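Local coordinates for protein silicatein alpha (Tethya aurantium, PDB 6ZQ3) that belongs to the papain family of thiol proteases, occurs in sponge silica spicules and probably promotes silica deposition by condensing silicic acid precursors, at residues Y61-C66 and Y72-Y77; T47-Q52 and R106-S111; T5-T10 and Y180-N185. One frame throughout, in Å; residues are numbered along the deposited sequence.

Overall arrangement
The three contacts run from the helical half of the papain fold to its sheet-rich half. Interactions 1 and 2 are neighbours, with centres about 14 Å apart, and meet where Phe75 CB packs on Met110 CE at 3.6 Å; helices 51-57 and 71-80 follow each other in the chain. Interaction 2 is buried and wholly apolar. Interaction 1, partly buried, combines an aromatic pair, one ring of it buried, with a buried asparagine. Interaction 3 lies on the surface of the mixed sheet, its centre about 25 Å from that of interaction 1 and beyond the chain's centre. There, charged groups paired within 5-10 rest against a leucine of 180-185.

Interaction 1 of 3, residues Y61-C66 and Y72-Y77; sequences YGNHGC and YVAFLY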
loop_
_atom_site.group_PDB
_atom_site.type_symbol
_atom_site.label_atom_id
_atom_site.label_comp_id
_atom_site.label_asym_id
_atom_site.label_seq_id
_atom_site.Cartn_x
_atom_site.Cartn_y
_atom_site.Cartn_z
ATOM N N TYR A 61 -8.247 15.755 -6.303
ATOM C CA TYR A 61 -7.057 15.301 -7.043
ATOM C C TYR A 61 -7.409 14.112 -7.901
ATOM O O TYR A 61 -6.575 13.627 -8.642
ATOM C CB TYR A 61 -5.879 15.031 -6.111
ATOM C CG TYR A 61 -5.525 16.268 -5.347
ATOM C CD1 TYR A 61 -6.240 16.625 -4.213
ATOM C CD2 TYR A 61 -4.520 17.127 -5.786
ATOM C CE1 TYR A 61 -5.952 17.784 -3.517
ATOM C CE2 TYR A 61 -4.221 18.302 -5.090
ATOM C CZ TYR A 61 -4.939 18.615 -3.952
ATOM O OH TYR A 61 -4.666 19.747 -3.226
ATOM N N GLY A 62 -8.665 13.673 -7.827
ATOM C CA GLY A 62 -9.181 12.677 -8.749
ATOM C C GLY A 62 -9.405 11.308 -8.148
ATOM O O GLY A 62 -9.581 10.360 -8.885
ATOM N N ASN A 63 -9.397 11.201 -6.819
ATOM C CA ASN A 63 -9.861 9.997 -6.137
ATOM C C ASN A 63 -11.404 10.030 -5.898
ATOM O O ASN A 63 -12.028 11.084 -6.021
ATOM C CB ASN A 63 -9.129 9.845 -4.802
ATOM C CG ASN A 63 -7.669 9.461 -4.972
ATOM O OD1 ASN A 63 -7.290 8.869 -5.977
ATOM N ND2 ASN A 63 -6.835 9.788 -3.972
ATOM N N HIS A 64 -11.990 8.877 -5.558
ATOM C CA HIS A 64 -13.436 8.729 -5.380
ATOM C C HIS A 64 -13.830 8.382 -3.929
ATOM O O HIS A 64 -14.655 7.527 -3.686
ATOM C CB HIS A 64 -13.971 7.631 -6.303
ATOM C CG HIS A 64 -13.554 7.770 -7.733
ATOM N ND1 HIS A 64 -14.464 7.909 -8.760
ATOM C CD2 HIS A 64 -12.330 7.770 -8.313
ATOM C CE1 HIS A 64 -13.819 7.997 -9.909
ATOM N NE2 HIS A 64 -12.522 7.919 -9.664
ATOM N N GLY A 65 -13.227 9.032 -2.957
ATOM C CA GLY A 65 -13.523 8.698 -1.582
ATOM C C GLY A 65 -13.485 7.194 -1.375
ATOM O O GLY A 65 -12.483 6.555 -1.679
ATOM N N CYS A 66 -14.586 6.646 -0.852
ATOM C CA CYS A 66 -14.697 5.211 -0.531
ATOM C C CYS A 66 -15.010 4.312 -1.705
ATOM O O CYS A 66 -15.014 3.096 -1.542
ATOM C CB CYS A 66 -15.738 4.970 0.566
ATOM S SG CYS A 66 -15.054 5.176 2.229
ATOM N N TYR A 72 -1.024 7.078 -7.000
ATOM C CA TYR A 72 -0.464 8.298 -7.574
ATOM C C TYR A 72 -1.200 9.539 -7.080
ATOM O O TYR A 72 -0.613 10.421 -6.455
ATOM C CB TYR A 72 -0.502 8.236 -9.103
ATOM C CG TYR A 72 -0.237 9.564 -9.775
ATOM N N VAL A 73 -2.493 9.588 -7.372
ATOM C CA VAL A 73 -3.348 10.691 -6.987
ATOM C C VAL A 73 -3.344 10.949 -5.457
ATOM O O VAL A 73 -3.471 12.081 -5.041
ATOM C CB VAL A 73 -4.780 10.416 -7.480
ATOM C CG1 VAL A 73 -5.729 11.482 -6.964
ATOM C CG2 VAL A 73 -4.834 10.318 -9.011
ATOM N N ALA A 74 -3.191 9.914 -4.631
ATOM C CA ALA A 74 -3.014 10.096 -3.163
ATOM C C ALA A 74 -1.678 10.767 -2.811
ATOM O O ALA A 74 -1.582 11.578 -1.881
ATOM C CB ALA A 74 -3.132 8.759 -2.419
ATOM N N PHE A 75 -0.641 10.426 -3.554
ATOM C CA PHE A 75 0.663 11.042 -3.346
ATOM C C PHE A 75 0.680 12.537 -3.735
ATOM O O PHE A 75 1.291 13.352 -3.029
ATOM C CB PHE A 75 1.719 10.277 -4.127
ATOM C CG PHE A 75 2.007 8.902 -3.595
ATOM C CD1 PHE A 75 2.051 8.649 -2.236
ATOM C CD2 PHE A 75 2.317 7.875 -4.459
ATOM C CE1 PHE A 75 2.357 7.387 -1.754
ATOM C CE2 PHE A 75 2.636 6.615 -3.981
ATOM C CZ PHE A 75 2.649 6.368 -2.626
ATOM N N LEU A 76 0.019 12.873 -4.845
ATOM C CA LEU A 76 -0.173 14.269 -5.319
ATOM C C LEU A 76 -0.875 15.126 -4.253
ATOM O O LEU A 76 -0.404 16.200 -3.889
ATOM C CB LEU A 76 -1.023 14.241 -6.594
ATOM C CG LEU A 76 -0.904 15.287 -7.696
ATOM C CD1 LEU A 76 0.551 15.662 -7.977
ATOM C CD2 LEU A 76 -1.568 14.740 -8.961
ATOM N N TYR A 77 -1.991 14.620 -3.724
ATOM C CA TYR A 77 -2.620 15.235 -2.575
ATOM C C TYR A 77 -1.609 15.480 -1.441
ATOM O O TYR A 77 -1.463 16.599 -0.973
ATOM C CB TYR A 77 -3.773 14.383 -2.050
ATOM C CG TYR A 77 -4.261 14.909 -0.721
ATOM C CD1 TYR A 77 -5.093 16.015 -0.657
ATOM C CD2 TYR A 77 -3.837 14.345 0.469
ATOM C CE1 TYR A 77 -5.517 16.509 0.556
ATOM C CE2 TYR A 77 -4.250 14.849 1.685
ATOM C CZ TYR A 77 -5.091 15.930 1.719
ATOM O OH TYR A 77 -5.518 16.417 2.931
#
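Tyr61 touches Val73 with its CB and lays its ring over Tyr77, bringing the loop that follows helix 51-57 against helix 71-80. With CG beside its backbone N (chi1 -59°), the Tyr61 side chain heads toward the helix. Its CB meets the CG1 methyl of Val73 at 3.7 Å. Farther out, CG and CD2 pass over the backbone of Tyr77, and Tyr77 CA sits 4.0 Å from the centroid of the Tyr61 ring, 4° off the ring normal, in a CH-pi contact over the ring centre. CD1 turns to the Tyr77 ring, and CE1 makes the closest approach to it, 3.5 Å from Tyr77 CD1, the last near partner along the side chain. Because Tyr77 CG stands anti to its own backbone N, that ring is set beside the helix and presents its edge to the Tyr61 face. The pair is offset edge-to-face, planes at 77° and centroids 5.6 Å apart. Leu76 adds a looser flank at Tyr61 CD2.

Gly62 turns the chain with a positive phi, a backbone shape in which a side chain would jam against the preceding carbonyl oxygen. Next, Asn63 runs alongside Val73, the two side chains pointing opposite ways, with Asn63 OD1 3.2 Å from Val73 CG1. The amide's polar partners lie outside both segments: OD1 accepts from Asn70 N, just before the helix, and ND2 donates to Ser58 OG. The Cys66-Cys23 disulfide links the far end of the loop to the chain just ahead of helix 26-43.

Across the two segments the chemistry is thus dispersive and aromatic, whereas the directional bonds of Asn63 go to Asn70 and Ser58. Those bonds fix how the amide is turned beside Val73, while the flat Tyr61 ring follows the helix surface by shape.

Interaction 2 of 3, residues T47-Q52 and R106-S111; sequences TYLSEQ and RGASMS
Gly107 belongs to a classic beta bulge and turns the side that would carry a side chain toward Leu49. A CB modelled there would come within 2.8 Å of Leu49 CD2, a clash, and the missing side chain lets the leucine methyl lie on the glycine backbone, with CD2 4.0 Å from Gly107 CA. The bulge arises because Gly107 and Ala108 stand opposite the single Val84 and bond to it by their backbones in the antiparallel pair 84-85 and 106-108. Ala108, too, points its CB toward the leucine, 4.1 Å from Leu49 CD2 and 4.2 Å from Leu49 CD1, so the forked end of Leu49 straddles one methyl. Leu49 carries its CG beside the backbone N (chi1 -64°), and the branch is thereby directed at the strand; the contact is small and purely apolar.

Immediately after Leu49, Ser50 is the N-cap of helix 51-57; its OG accepts from Asn53 N and, weakly, from Gln52 N, and also hydrogen-bonds Tyr90 O. Backbone bonds of Tyr48 to Gly87 and of Ser50 to Asp85 lay this segment along the strand 84-85 region. On helix 26-43, Leu35 packs on Leu49 and Glu36 OE2 accepts from Leu49 N.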
loop_
_atom_site.group_PDB
_atom_site.type_symbol
_atom_site.label_atom_id
_atom_site.label_comp_id
_atom_site.label_asym_id
_atom_site.label_seq_id
_atom_site.Cartn_x
_atom_site.Cartn_y
_atom_site.Cartn_z
ATOM N N THR A 47 5.459 5.978 12.558
ATOM C CA THR A 47 4.258 6.732 12.879
ATOM C C THR A 47 3.114 6.219 12.039
ATOM O O THR A 47 3.188 6.204 10.821
ATOM C CB THR A 47 4.417 8.238 12.574
ATOM O OG1 THR A 47 5.693 8.699 13.027
ATOM C CG2 THR A 47 3.328 9.033 13.266
ATOM N N TYR A 48 2.005 5.883 12.691
ATOM C CA TYR A 48 0.815 5.448 11.972
ATOM C C TYR A 48 0.248 6.685 11.276
ATOM O O TYR A 48 0.083 7.732 11.901
ATOM C CB TYR A 48 -0.215 4.856 12.933
ATOM N N LEU A 49 -0.050 6.567 9.985
ATOM C CA LEU A 49 -0.565 7.707 9.195
ATOM C C LEU A 49 -2.041 7.502 8.827
ATOM O O LEU A 49 -2.558 6.381 8.921
ATOM C CB LEU A 49 0.249 7.904 7.916
ATOM C CG LEU A 49 1.713 8.284 8.120
ATOM C CD1 LEU A 49 2.377 8.325 6.759
ATOM C CD2 LEU A 49 1.856 9.611 8.875
ATOM N N SER A 50 -2.715 8.575 8.406
ATOM C CA SER A 50 -4.166 8.531 8.285
ATOM C C SER A 50 -4.700 8.326 6.860
ATOM O O SER A 50 -4.589 9.194 5.995
ATOM C CB SER A 50 -4.778 9.779 8.867
ATOM O OG SER A 50 -6.178 9.705 8.696
ATOM N N GLU A 51 -5.314 7.166 6.652
ATOM C CA GLU A 51 -5.972 6.836 5.412
ATOM C C GLU A 51 -7.285 7.596 5.276
ATOM O O GLU A 51 -7.804 7.747 4.169
ATOM C CB GLU A 51 -6.292 5.352 5.381
ATOM C CG GLU A 51 -5.085 4.436 5.392
ATOM C CD GLU A 51 -4.601 4.071 6.785
ATOM O OE1 GLU A 51 -5.319 4.390 7.759
ATOM O OE2 GLU A 51 -3.499 3.477 6.897
ATOM N N GLN A 52 -7.853 8.019 6.402
ATOM C CA GLN A 52 -9.103 8.744 6.400
ATOM C C GLN A 52 -8.871 10.122 5.788
ATOM O O GLN A 52 -9.723 10.670 5.042
ATOM C CB GLN A 52 -9.588 8.855 7.847
ATOM C CG GLN A 52 -10.995 9.417 8.020
ATOM C CD GLN A 52 -12.054 8.698 7.216
ATOM O OE1 GLN A 52 -12.056 7.479 7.109
ATOM N NE2 GLN A 52 -12.978 9.463 6.648
ATOM N N ARG A 106 0.210 16.965 11.441
ATOM C CA ARG A 106 0.890 16.480 10.247
ATOM C C ARG A 106 1.953 15.460 10.634
ATOM O O ARG A 106 2.960 15.803 11.253
ATOM C CB ARG A 106 1.526 17.642 9.482
ATOM C CG ARG A 106 1.992 17.281 8.081
ATOM N N GLY A 107 1.722 14.203 10.267
ATOM C CA GLY A 107 2.650 13.134 10.588
ATOM C C GLY A 107 3.817 13.070 9.623
ATOM O O GLY A 107 4.938 12.749 10.020
ATOM N N ALA A 108 3.569 13.376 8.352
ATOM C CA ALA A 108 4.600 13.211 7.327
ATOM C C ALA A 108 4.319 14.026 6.080
ATOM O O ALA A 108 3.176 14.391 5.795
ATOM C CB ALA A 108 4.730 11.740 6.962
ATOM N N SER A 109 5.383 14.303 5.337
ATOM C CA SER A 109 5.277 15.002 4.068
ATOM C C SER A 109 6.147 14.318 3.027
ATOM O O SER A 109 6.911 13.399 3.333
ATOM C CB SER A 109 5.711 16.453 4.235
ATOM O OG SER A 109 5.709 17.161 2.997
ATOM N N MET A 110 6.033 14.788 1.794
ATOM C CA MET A 110 6.811 14.258 0.682
ATOM C C MET A 110 6.898 15.202 -0.524
ATOM O O MET A 110 6.160 16.200 -0.655
ATOM C CB MET A 110 6.240 12.922 0.261
ATOM C CG MET A 110 4.744 12.917 0.271
ATOM S SD MET A 110 4.148 11.355 -0.352
ATOM C CE MET A 110 4.340 11.621 -2.117
ATOM N N SER A 111 7.845 14.871 -1.382
ATOM C CA SER A 111 8.247 15.698 -2.514
ATOM C C SER A 111 7.886 15.080 -3.874
ATOM O O SER A 111 7.838 15.779 -4.858
ATOM C CB SER A 111 9.759 15.863 -2.465
ATOM O OG SER A 111 10.374 14.701 -3.022
#

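Interaction 3 of 3, residues T5-T10 and Y180-N185; sequences TVDWRT and YWLAKN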
loop_
_atom_site.group_PDB
_atom_site.type_symbol
_atom_site.label_atom_id
_atom_site.label_comp_id
_atom_site.label_asym_id
_atom_site.label_seq_id
_atom_site.Cartn_x
_atom_site.Cartn_y
_atom_site.Cartn_z
ATOM N N THR A 5 16.085 -12.605 1.154
ATOM C CA THR A 5 14.779 -12.310 1.718
ATOM C C THR A 5 14.858 -11.090 2.617
ATOM O O THR A 5 15.773 -10.994 3.438
ATOM C CB THR A 5 14.242 -13.480 2.553
ATOM O OG1 THR A 5 12.995 -13.103 3.155
ATOM C CG2 THR A 5 15.234 -13.864 3.656
ATOM N N VAL A 6 13.903 -10.169 2.449
ATOM C CA VAL A 6 13.725 -9.061 3.382
ATOM C C VAL A 6 12.329 -9.132 3.979
ATOM O O VAL A 6 11.432 -9.722 3.409
ATOM C CB VAL A 6 13.886 -7.656 2.736
ATOM C CG1 VAL A 6 14.533 -6.686 3.724
ATOM C CG2 VAL A 6 14.719 -7.714 1.476
ATOM N N ASP A 7 12.176 -8.521 5.145
ATOM C CA ASP A 7 10.886 -8.146 5.673
ATOM C C ASP A 7 11.147 -6.874 6.454
ATOM O O ASP A 7 11.983 -6.874 7.371
ATOM C CB ASP A 7 10.363 -9.252 6.574
ATOM C CG ASP A 7 9.090 -8.874 7.299
ATOM O OD1 ASP A 7 8.723 -7.685 7.340
ATOM O OD2 ASP A 7 8.451 -9.783 7.846
ATOM N N TRP A 8 10.453 -5.791 6.106
ATOM C CA TRP A 8 10.792 -4.471 6.656
ATOM C C TRP A 8 10.360 -4.272 8.110
ATOM O O TRP A 8 10.690 -3.243 8.719
ATOM C CB TRP A 8 10.242 -3.357 5.774
ATOM C CG TRP A 8 11.107 -3.116 4.604
ATOM C CD1 TRP A 8 10.830 -3.385 3.303
ATOM C CD2 TRP A 8 12.430 -2.588 4.635
ATOM N NE1 TRP A 8 11.898 -3.048 2.517
ATOM C CE2 TRP A 8 12.894 -2.555 3.315
ATOM C CE3 TRP A 8 13.264 -2.125 5.658
ATOM C CZ2 TRP A 8 14.158 -2.084 2.984
ATOM C CZ3 TRP A 8 14.515 -1.647 5.327
ATOM C CH2 TRP A 8 14.955 -1.634 4.001
ATOM N N ARG A 9 9.654 -5.251 8.687
ATOM C CA ARG A 9 9.488 -5.262 10.136
ATOM C C ARG A 9 10.822 -5.459 10.840
ATOM O O ARG A 9 10.964 -5.127 12.018
ATOM C CB ARG A 9 8.536 -6.338 10.572
ATOM C CG ARG A 9 7.107 -6.031 10.220
ATOM C CD ARG A 9 6.222 -7.202 10.585
ATOM N NE ARG A 9 6.585 -8.396 9.823
ATOM C CZ ARG A 9 5.874 -9.516 9.807
ATOM N NH1 ARG A 9 4.754 -9.609 10.525
ATOM N NH2 ARG A 9 6.281 -10.540 9.059
ATOM N N THR A 10 11.797 -6.000 10.127
ATOM C CA THR A 10 13.146 -6.122 10.655
ATOM C C THR A 10 13.775 -4.761 10.966
ATOM O O THR A 10 14.638 -4.660 11.838
ATOM C CB THR A 10 14.013 -6.887 9.655
ATOM O OG1 THR A 10 13.554 -8.238 9.629
ATOM C CG2 THR A 10 15.420 -6.903 10.076
ATOM N N TYR A 180 8.422 -15.835 -3.505
ATOM C CA TYR A 180 7.239 -14.984 -3.266
ATOM C C TYR A 180 7.469 -13.454 -2.980
ATOM O O TYR A 180 8.563 -12.995 -2.660
ATOM C CB TYR A 180 6.414 -15.619 -2.144
ATOM C CG TYR A 180 7.055 -15.556 -0.775
ATOM C CD1 TYR A 180 6.883 -14.458 0.040
ATOM C CD2 TYR A 180 7.811 -16.606 -0.287
ATOM C CE1 TYR A 180 7.458 -14.401 1.298
ATOM C CE2 TYR A 180 8.395 -16.559 0.975
ATOM C CZ TYR A 180 8.218 -15.448 1.759
ATOM O OH TYR A 180 8.793 -15.373 3.002
ATOM N N TRP A 181 6.409 -12.670 -3.129
ATOM C CA TRP A 181 6.374 -11.320 -2.571
ATOM C C TRP A 181 5.595 -11.383 -1.281
ATOM O O TRP A 181 4.658 -12.142 -1.181
ATOM C CB TRP A 181 5.664 -10.333 -3.508
ATOM C CG TRP A 181 6.349 -10.103 -4.794
ATOM C CD1 TRP A 181 5.954 -10.544 -6.000
ATOM C CD2 TRP A 181 7.561 -9.368 -5.007
ATOM N NE1 TRP A 181 6.832 -10.131 -6.979
ATOM C CE2 TRP A 181 7.830 -9.404 -6.394
ATOM C CE3 TRP A 181 8.448 -8.687 -4.166
ATOM C CZ2 TRP A 181 8.949 -8.798 -6.956
ATOM C CZ3 TRP A 181 9.563 -8.085 -4.728
ATOM C CH2 TRP A 181 9.809 -8.154 -6.106
ATOM N N LEU A 182 5.976 -10.580 -0.301
ATOM C CA LEU A 182 5.211 -10.471 0.932
ATOM C C LEU A 182 4.387 -9.194 0.881
ATOM O O LEU A 182 4.922 -8.094 0.891
ATOM C CB LEU A 182 6.147 -10.465 2.144
ATOM C CG LEU A 182 5.443 -10.480 3.507
ATOM C CD1 LEU A 182 4.609 -11.749 3.682
ATOM C CD2 LEU A 182 6.469 -10.332 4.627
ATOM N N ALA A 183 3.076 -9.335 0.799
ATOM C CA ALA A 183 2.232 -8.185 0.602
ATOM C C ALA A 183 1.346 -8.022 1.814
ATOM O O ALA A 183 0.763 -8.978 2.292
ATOM C CB ALA A 183 1.401 -8.363 -0.673
ATOM N N LYS A 184 1.227 -6.804 2.293
ATOM C CA LYS A 184 0.343 -6.497 3.419
ATOM C C LYS A 184 -1.026 -5.985 2.913
ATOM O O LYS A 184 -1.076 -4.987 2.207
ATOM C CB LYS A 184 1.040 -5.445 4.298
ATOM C CG LYS A 184 0.259 -4.979 5.500
ATOM C CD LYS A 184 0.913 -3.717 6.050
ATOM C CE LYS A 184 0.552 -3.508 7.508
ATOM N NZ LYS A 184 0.472 -2.068 7.812
ATOM N N ASN A 185 -2.112 -6.676 3.243
ATOM C CA ASN A 185 -3.471 -6.252 2.839
ATOM C C ASN A 185 -4.081 -5.416 3.975
ATOM O O ASN A 185 -3.470 -5.231 5.037
ATOM C CB ASN A 185 -4.363 -7.484 2.537
ATOM C CG ASN A 185 -5.434 -7.209 1.500
ATOM O OD1 ASN A 185 -5.644 -6.069 1.066
ATOM N ND2 ASN A 185 -6.132 -8.259 1.089
#
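Leu182 and Asp7 meet by van der Waals contact at the surface. The CD2 methyl of Leu182 lies 3.8 Å from Asp7 OD2 and 4.0 Å from Asp7 CG. With CG opposite its backbone N (chi1 173°), the Asp7 carboxylate is carried to where Leu182 CD2 and Arg9 both meet it. Arg9 NH2 approaches the same Leu182 CD2 methyl more loosely, at 4.4 Å.

The ionic and polar bonds lie within 5-10. Arg9 NH2 donates 2.6 Å to the syn lone pair of Asp7 OD2, and this salt bridge is nearly in the guanidinium plane; Arg9 NE adds weaker bonds to both oxygens. Arg9 N reaches Asp7 OD1 at 2.9 Å from above the carboxylate plane, closing an Asx turn where strand 6-7 gives way to the 3-10 segment. With an alanine in place of Asp7, Arg9 would probably lose its charge partner and be set free to turn away from Leu182.

Backbone pairing is indirect: in the sheet of this papain-like fold, strands 6-7 and 180-184 both pair antiparallel with 165-173, and Thr170 bonds with Trp8 and Leu182. Asn185 OD1 hydrogen-bonds His165 NE2, consistent with the His-Asn pair of papain-family active sites.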